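Local coordinates for protein cpftsy (Physcomitrella patens, PDB 4AK9) that probably serves as the GTP-dependent chloroplast receptor of the signal recognition particle, an SRP-type GTPase of the SIMIBI class that takes part in membrane protein targeting, at residues A[21-26]-A[295-300]; A[247-252]-A[281-286]; A[270-273]-A[279-282]. All coordinates share one frame; numbering follows the deposited sequence.

Interaction 1. Residues A[21-26]-A[295-300]; sequences SGFSKT and VGVGEG
Phe23 holds its CG anti to the carbonyl carbon (chi1 -71°), and Val297 holds its CG1 anti to the carbonyl carbon (chi1 -68°). These torsions place CE2 of Phe23 4.2 Å from CG1 of Val297. The contact joins the N-terminal helices of the chain to the P-loop NTPase-type GTPase domain. It lies at the loop after strand 292-296, whose GxGE sequence (296-299) is as in the G5 motif, or closing loop, of SRP GTPases. The two side chains cross at about a right angle. The methyl group comes in obliquely to the ring. Helix 16-22 ends here, and Phe23 is both the break in the helix and the N-cap residue of helix 24-30. Gly22 has no side chain, and the two backbones come close here: its CA is 4.6 Å from CA of Val297. The same CA is 3.9 Å from CB of Val297. The ring of Phe23 also packs edge-to-face with Phe312 of helix 309-316. Leu18 of helix 16-22 touches Val297 as well, which extends the apolar patch. No direct hydrogen bond crosses between 21-26 and 295-300. At the polar margin a water bridges them. It lies 3.0 Å from OG of Ser21 and donates a hydrogen bond of 2.6 Å to the carbonyl O of Val297.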
# COMPACT_ATOMS: atom_id res chain seq x y z
N SER A 21 -10.02 1.71 19.62
CA SER A 21 -8.97 2.71 19.60
C SER A 21 -7.85 2.31 18.65
O SER A 21 -7.24 3.17 17.99
CB SER A 21 -8.42 2.98 21.00
OG SER A 21 -7.64 1.88 21.44
N GLY A 22 -7.57 1.01 18.58
CA GLY A 22 -6.53 0.51 17.69
C GLY A 22 -6.75 0.84 16.22
O GLY A 22 -5.81 1.13 15.47
N PHE A 23 -8.00 0.81 15.79
CA PHE A 23 -8.29 1.11 14.39
C PHE A 23 -8.73 2.55 14.11
O PHE A 23 -9.27 2.82 13.04
CB PHE A 23 -9.29 0.09 13.84
CG PHE A 23 -8.68 -1.27 13.65
CD1 PHE A 23 -7.85 -1.52 12.57
CD2 PHE A 23 -8.86 -2.27 14.59
CE1 PHE A 23 -7.25 -2.76 12.40
CE2 PHE A 23 -8.27 -3.54 14.42
CZ PHE A 23 -7.46 -3.78 13.32
N SER A 24 -8.48 3.47 15.05
CA SER A 24 -8.98 4.84 14.87
C SER A 24 -8.41 5.52 13.62
O SER A 24 -9.13 6.24 12.92
CB SER A 24 -8.77 5.70 16.12
OG SER A 24 -7.40 5.98 16.32
N LYS A 25 -7.13 5.31 13.33
CA LYS A 25 -6.58 5.95 12.12
C LYS A 25 -7.18 5.39 10.84
O LYS A 25 -7.44 6.14 9.89
CB LYS A 25 -5.06 5.87 12.07
CG LYS A 25 -4.38 6.67 13.15
CD LYS A 25 -3.08 7.27 12.62
CE LYS A 25 -2.02 7.40 13.72
NZ LYS A 25 -2.17 8.61 14.59
N THR A 26 -7.40 4.08 10.81
CA THR A 26 -8.04 3.47 9.66
C THR A 26 -9.47 3.98 9.52
O THR A 26 -9.93 4.31 8.42
CB THR A 26 -8.05 1.92 9.75
OG1 THR A 26 -6.69 1.44 9.73
CG2 THR A 26 -8.78 1.31 8.55
N VAL A 295 -4.57 -9.57 16.35
CA VAL A 295 -4.10 -8.25 15.92
C VAL A 295 -3.47 -7.49 17.10
O VAL A 295 -4.00 -7.53 18.21
CB VAL A 295 -5.25 -7.42 15.34
CG1 VAL A 295 -5.68 -8.00 13.99
CG2 VAL A 295 -6.44 -7.41 16.30
N GLY A 296 -2.33 -6.86 16.85
CA GLY A 296 -1.66 -6.04 17.84
C GLY A 296 -2.16 -4.63 17.69
O GLY A 296 -2.00 -4.02 16.62
N VAL A 297 -2.78 -4.11 18.74
CA VAL A 297 -3.43 -2.80 18.63
C VAL A 297 -2.92 -1.77 19.63
O VAL A 297 -3.58 -0.76 19.88
CB VAL A 297 -4.95 -2.90 18.74
CG1 VAL A 297 -5.51 -3.62 17.53
CG2 VAL A 297 -5.36 -3.61 20.06
N GLY A 298 -1.73 -2.02 20.16
CA GLY A 298 -1.12 -1.09 21.10
C GLY A 298 0.17 -1.64 21.65
O GLY A 298 0.52 -2.82 21.41
N GLU A 299 0.86 -0.79 22.41
CA GLU A 299 2.14 -1.14 23.02
C GLU A 299 1.99 -1.89 24.35
O GLU A 299 2.98 -2.44 24.85
CB GLU A 299 2.99 0.11 23.22
CG GLU A 299 3.45 0.76 21.93
CD GLU A 299 4.33 -0.17 21.10
OE1 GLU A 299 5.51 -0.36 21.47
OE2 GLU A 299 3.83 -0.71 20.08
N GLY A 300 0.79 -1.91 24.93
CA GLY A 300 0.56 -2.61 26.19
C GLY A 300 0.66 -4.13 26.09
O GLY A 300 0.44 -4.71 25.02
O HOH W 1 -4.70 1.28 21.00

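Interaction 2. Residues A[247-252]-A[281-286]; sequences TGLNML and VVSVVD
Leu249 presses its CD1 methyl against Ser283, and Leu252 lays its own CD1 against Val284. The contact lies where the P-loop NTPase-type GTPase domain meets the helical bundle, the N-G arrangement of SRP GTPases. Residues 247-250 form a 3-10 turn that leads into helix 251-261, and 281-286 belong to helix 280-288. The tight part is at Ser283, where CD1 of Leu249 comes within 3.3 Å of CB, closer than usual for two carbons. The same methyl is 3.4 Å from OG of Ser283. Leu249 reaches this place with CG anti to the backbone N (chi1 -156°). Asp60 and Gly62 of the helical bundle tie both residues in: OG of Ser283 is hydrogen-bonded to N of Gly62 and O of Asp60, and N of Leu249 to OD2 of Asp60. The Leu252 part is looser, with CD1 3.9 Å from CB of Val284 and the side chains crossing obliquely. Val284 also packs on Phe267 of strand 266-270. No hydrogen bond crosses between the two segments. Leu249 is the partly exposed member of the contact. It also packs on Asn250 of the second subunit, so this margin adjoins the interface between the two copies. The contact with Leu252 continues onto one branch of Val284: its CG2 lies 4.0 Å from CD1 of Leu252.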
# COMPACT_ATOMS: atom_id res chain seq x y z
N THR A 247 3.40 -1.78 7.36
CA THR A 247 3.78 -1.94 5.96
C THR A 247 2.57 -2.18 5.09
O THR A 247 2.68 -2.20 3.87
CB THR A 247 4.84 -3.07 5.76
OG1 THR A 247 4.26 -4.35 6.07
CG2 THR A 247 6.03 -2.80 6.65
N GLY A 248 1.41 -2.33 5.71
CA GLY A 248 0.17 -2.50 4.96
C GLY A 248 0.21 -3.63 3.95
O GLY A 248 0.70 -4.74 4.22
N LEU A 249 -0.28 -3.35 2.74
CA LEU A 249 -0.41 -4.39 1.73
C LEU A 249 0.96 -4.92 1.32
O LEU A 249 1.10 -6.02 0.77
CB LEU A 249 -1.12 -3.81 0.50
CG LEU A 249 -1.84 -4.81 -0.40
CD1 LEU A 249 -3.12 -5.25 0.27
CD2 LEU A 249 -2.15 -4.17 -1.75
N ASN A 250 1.98 -4.11 1.58
CA ASN A 250 3.34 -4.56 1.27
C ASN A 250 3.75 -5.82 2.01
O ASN A 250 4.69 -6.50 1.58
CB ASN A 250 4.34 -3.41 1.47
CG ASN A 250 4.15 -2.32 0.46
OD1 ASN A 250 3.84 -2.59 -0.73
ND2 ASN A 250 4.29 -1.08 0.91
N MET A 251 3.03 -6.16 3.08
CA MET A 251 3.29 -7.40 3.82
C MET A 251 2.96 -8.68 3.04
O MET A 251 3.43 -9.75 3.41
CB MET A 251 2.50 -7.44 5.14
CG MET A 251 1.02 -7.86 4.93
SD MET A 251 -0.06 -7.73 6.36
CE MET A 251 0.53 -6.31 7.27
N LEU A 252 2.17 -8.58 1.97
CA LEU A 252 1.80 -9.76 1.19
C LEU A 252 3.01 -10.46 0.56
O LEU A 252 2.99 -11.68 0.44
CB LEU A 252 0.79 -9.41 0.07
CG LEU A 252 -0.70 -9.66 0.27
CD1 LEU A 252 -1.20 -9.23 1.62
CD2 LEU A 252 -1.49 -8.95 -0.85
N VAL A 281 -5.65 -6.20 6.69
CA VAL A 281 -6.22 -7.39 7.33
C VAL A 281 -7.13 -8.16 6.37
O VAL A 281 -7.08 -9.41 6.28
CB VAL A 281 -7.00 -7.00 8.60
CG1 VAL A 281 -7.73 -8.21 9.20
CG2 VAL A 281 -6.05 -6.38 9.62
N VAL A 282 -8.00 -7.44 5.68
CA VAL A 282 -8.93 -8.08 4.76
C VAL A 282 -8.21 -8.63 3.55
O VAL A 282 -8.44 -9.76 3.12
CB VAL A 282 -10.03 -7.06 4.32
CG1 VAL A 282 -11.08 -7.75 3.41
CG2 VAL A 282 -10.67 -6.47 5.56
N SER A 283 -7.29 -7.84 3.02
CA SER A 283 -6.54 -8.25 1.84
C SER A 283 -5.73 -9.51 2.07
O SER A 283 -5.65 -10.37 1.19
CB SER A 283 -5.61 -7.13 1.41
OG SER A 283 -6.37 -5.94 1.10
N VAL A 284 -5.09 -9.61 3.23
CA VAL A 284 -4.28 -10.80 3.50
C VAL A 284 -5.15 -12.06 3.64
O VAL A 284 -4.82 -13.12 3.10
CB VAL A 284 -3.25 -10.60 4.68
CG1 VAL A 284 -3.91 -10.74 6.02
CG2 VAL A 284 -2.16 -11.67 4.60
N VAL A 285 -6.29 -11.94 4.29
CA VAL A 285 -7.19 -13.10 4.43
C VAL A 285 -7.74 -13.49 3.06
O VAL A 285 -7.74 -14.66 2.70
CB VAL A 285 -8.32 -12.79 5.41
CG1 VAL A 285 -9.37 -13.96 5.40
CG2 VAL A 285 -7.74 -12.60 6.82
N ASP A 286 -8.17 -12.49 2.29
CA ASP A 286 -8.70 -12.70 0.95
C ASP A 286 -7.69 -13.34 -0.01
O ASP A 286 -7.99 -14.34 -0.69
CB ASP A 286 -9.21 -11.37 0.37
CG ASP A 286 -9.81 -11.53 -1.02
OD1 ASP A 286 -10.50 -12.56 -1.27
OD2 ASP A 286 -9.56 -10.65 -1.89

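Interaction 3. Residues A[270-273]-A[279-282]; sequences TKLD and GCVV
Leu272 spreads its two methyl groups over Val281 and Cys280, near the N-terminal end of helix 280-288. It belongs to Thr-Lys-Leu-Asp, residues 270-273, which match the TKxD guanine-specificity (G4) motif of P-loop GTPases. As in relatives, Asp273 is expected to read the guanine base, while Leu272 points into the core between the loop and the helix. Lys271 forms a salt bridge with Asp244. Five residues lie between the two segments, so the chain turns back on itself. CD1 of Leu272 lies 4.1 Å from CG2 of Val281, with the side chains at a slant to each other. That branch of Val281 is presented with CG2 anti to the carbonyl carbon, while CG1 is anti to the backbone N (chi1 174°). The backbones stay apart, with CA of Leu272 9.5 Å from CA of Val281. Only side chains meet, all buried; no hydrogen bond joins the two segments. Leu269 of strand 266-270 touches both Cys280 and Val281, so the strand joins the same apolar cluster. Phe312 of helix 309-316 packs on Val281. The second methyl of Leu272 makes the more distant contact, with CD2 4.3 Å from SG of Cys280.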
# COMPACT_ATOMS: atom_id res chain seq x y z
N THR A 270 0.73 -6.98 13.63
CA THR A 270 1.10 -6.09 14.74
C THR A 270 1.05 -4.61 14.33
O THR A 270 0.98 -4.27 13.13
CB THR A 270 2.54 -6.37 15.21
OG1 THR A 270 3.43 -6.14 14.13
CG2 THR A 270 2.70 -7.81 15.70
N LYS A 271 1.12 -3.74 15.34
CA LYS A 271 1.30 -2.30 15.16
C LYS A 271 0.20 -1.63 14.35
O LYS A 271 0.43 -0.63 13.66
CB LYS A 271 2.65 -2.03 14.52
CG LYS A 271 3.81 -2.53 15.39
CD LYS A 271 5.12 -2.55 14.61
CE LYS A 271 5.55 -1.14 14.19
NZ LYS A 271 6.84 -1.12 13.41
N LEU A 272 -1.01 -2.15 14.46
CA LEU A 272 -2.09 -1.63 13.64
C LEU A 272 -2.60 -0.26 14.13
O LEU A 272 -3.23 0.48 13.38
CB LEU A 272 -3.22 -2.64 13.55
CG LEU A 272 -2.87 -3.84 12.65
CD1 LEU A 272 -3.88 -4.97 12.82
CD2 LEU A 272 -2.82 -3.41 11.16
N ASP A 273 -2.30 0.08 15.37
CA ASP A 273 -2.69 1.40 15.88
C ASP A 273 -1.90 2.53 15.20
O ASP A 273 -2.33 3.68 15.19
CB ASP A 273 -2.46 1.42 17.38
CG ASP A 273 -1.07 0.98 17.74
OD1 ASP A 273 -0.72 -0.20 17.45
OD2 ASP A 273 -0.33 1.81 18.32
N GLY A 279 -7.10 -1.98 6.24
CA GLY A 279 -7.71 -2.84 5.24
C GLY A 279 -6.80 -4.00 4.86
O GLY A 279 -7.24 -5.00 4.30
N CYS A 280 -5.50 -3.88 5.20
CA CYS A 280 -4.56 -4.96 4.89
C CYS A 280 -4.96 -6.28 5.56
O CYS A 280 -4.67 -7.36 5.04
CB CYS A 280 -3.11 -4.58 5.27
SG CYS A 280 -2.78 -4.48 7.04
N VAL A 281 -5.65 -6.20 6.69
CA VAL A 281 -6.22 -7.39 7.33
C VAL A 281 -7.13 -8.16 6.37
O VAL A 281 -7.08 -9.41 6.28
CB VAL A 281 -7.00 -7.00 8.60
CG1 VAL A 281 -7.73 -8.21 9.20
CG2 VAL A 281 -6.05 -6.38 9.62
N VAL A 282 -8.00 -7.44 5.68
CA VAL A 282 -8.93 -8.08 4.76
C VAL A 282 -8.21 -8.63 3.55
O VAL A 282 -8.44 -9.76 3.12
CB VAL A 282 -10.03 -7.06 4.32
CG1 VAL A 282 -11.08 -7.75 3.41
CG2 VAL A 282 -10.67 -6.47 5.56

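The three contacts gather around the strands 266-270 and 292-296 of the GTPase domain. Interactions 2 and 3 share Val281 and Val282 on helix 280-288, and their centres are 8 Å apart. Interaction 1 is also 8 Å from interaction 3, centre to centre, but 16 Å from interaction 2, which it does not touch. Leu272 joins interactions 1 and 3: its backbone N probably bonds to O of Gly296. Cys280 joins interactions 2 and 3, packing on Gly248 and Met251. Along the chain, interactions 2 and 3 are nested inside the loop closed by interaction 1. Interaction 3 touches both others, so the N-terminal helices and helix 280-288 pack around the same loop, which probably recognises guanine.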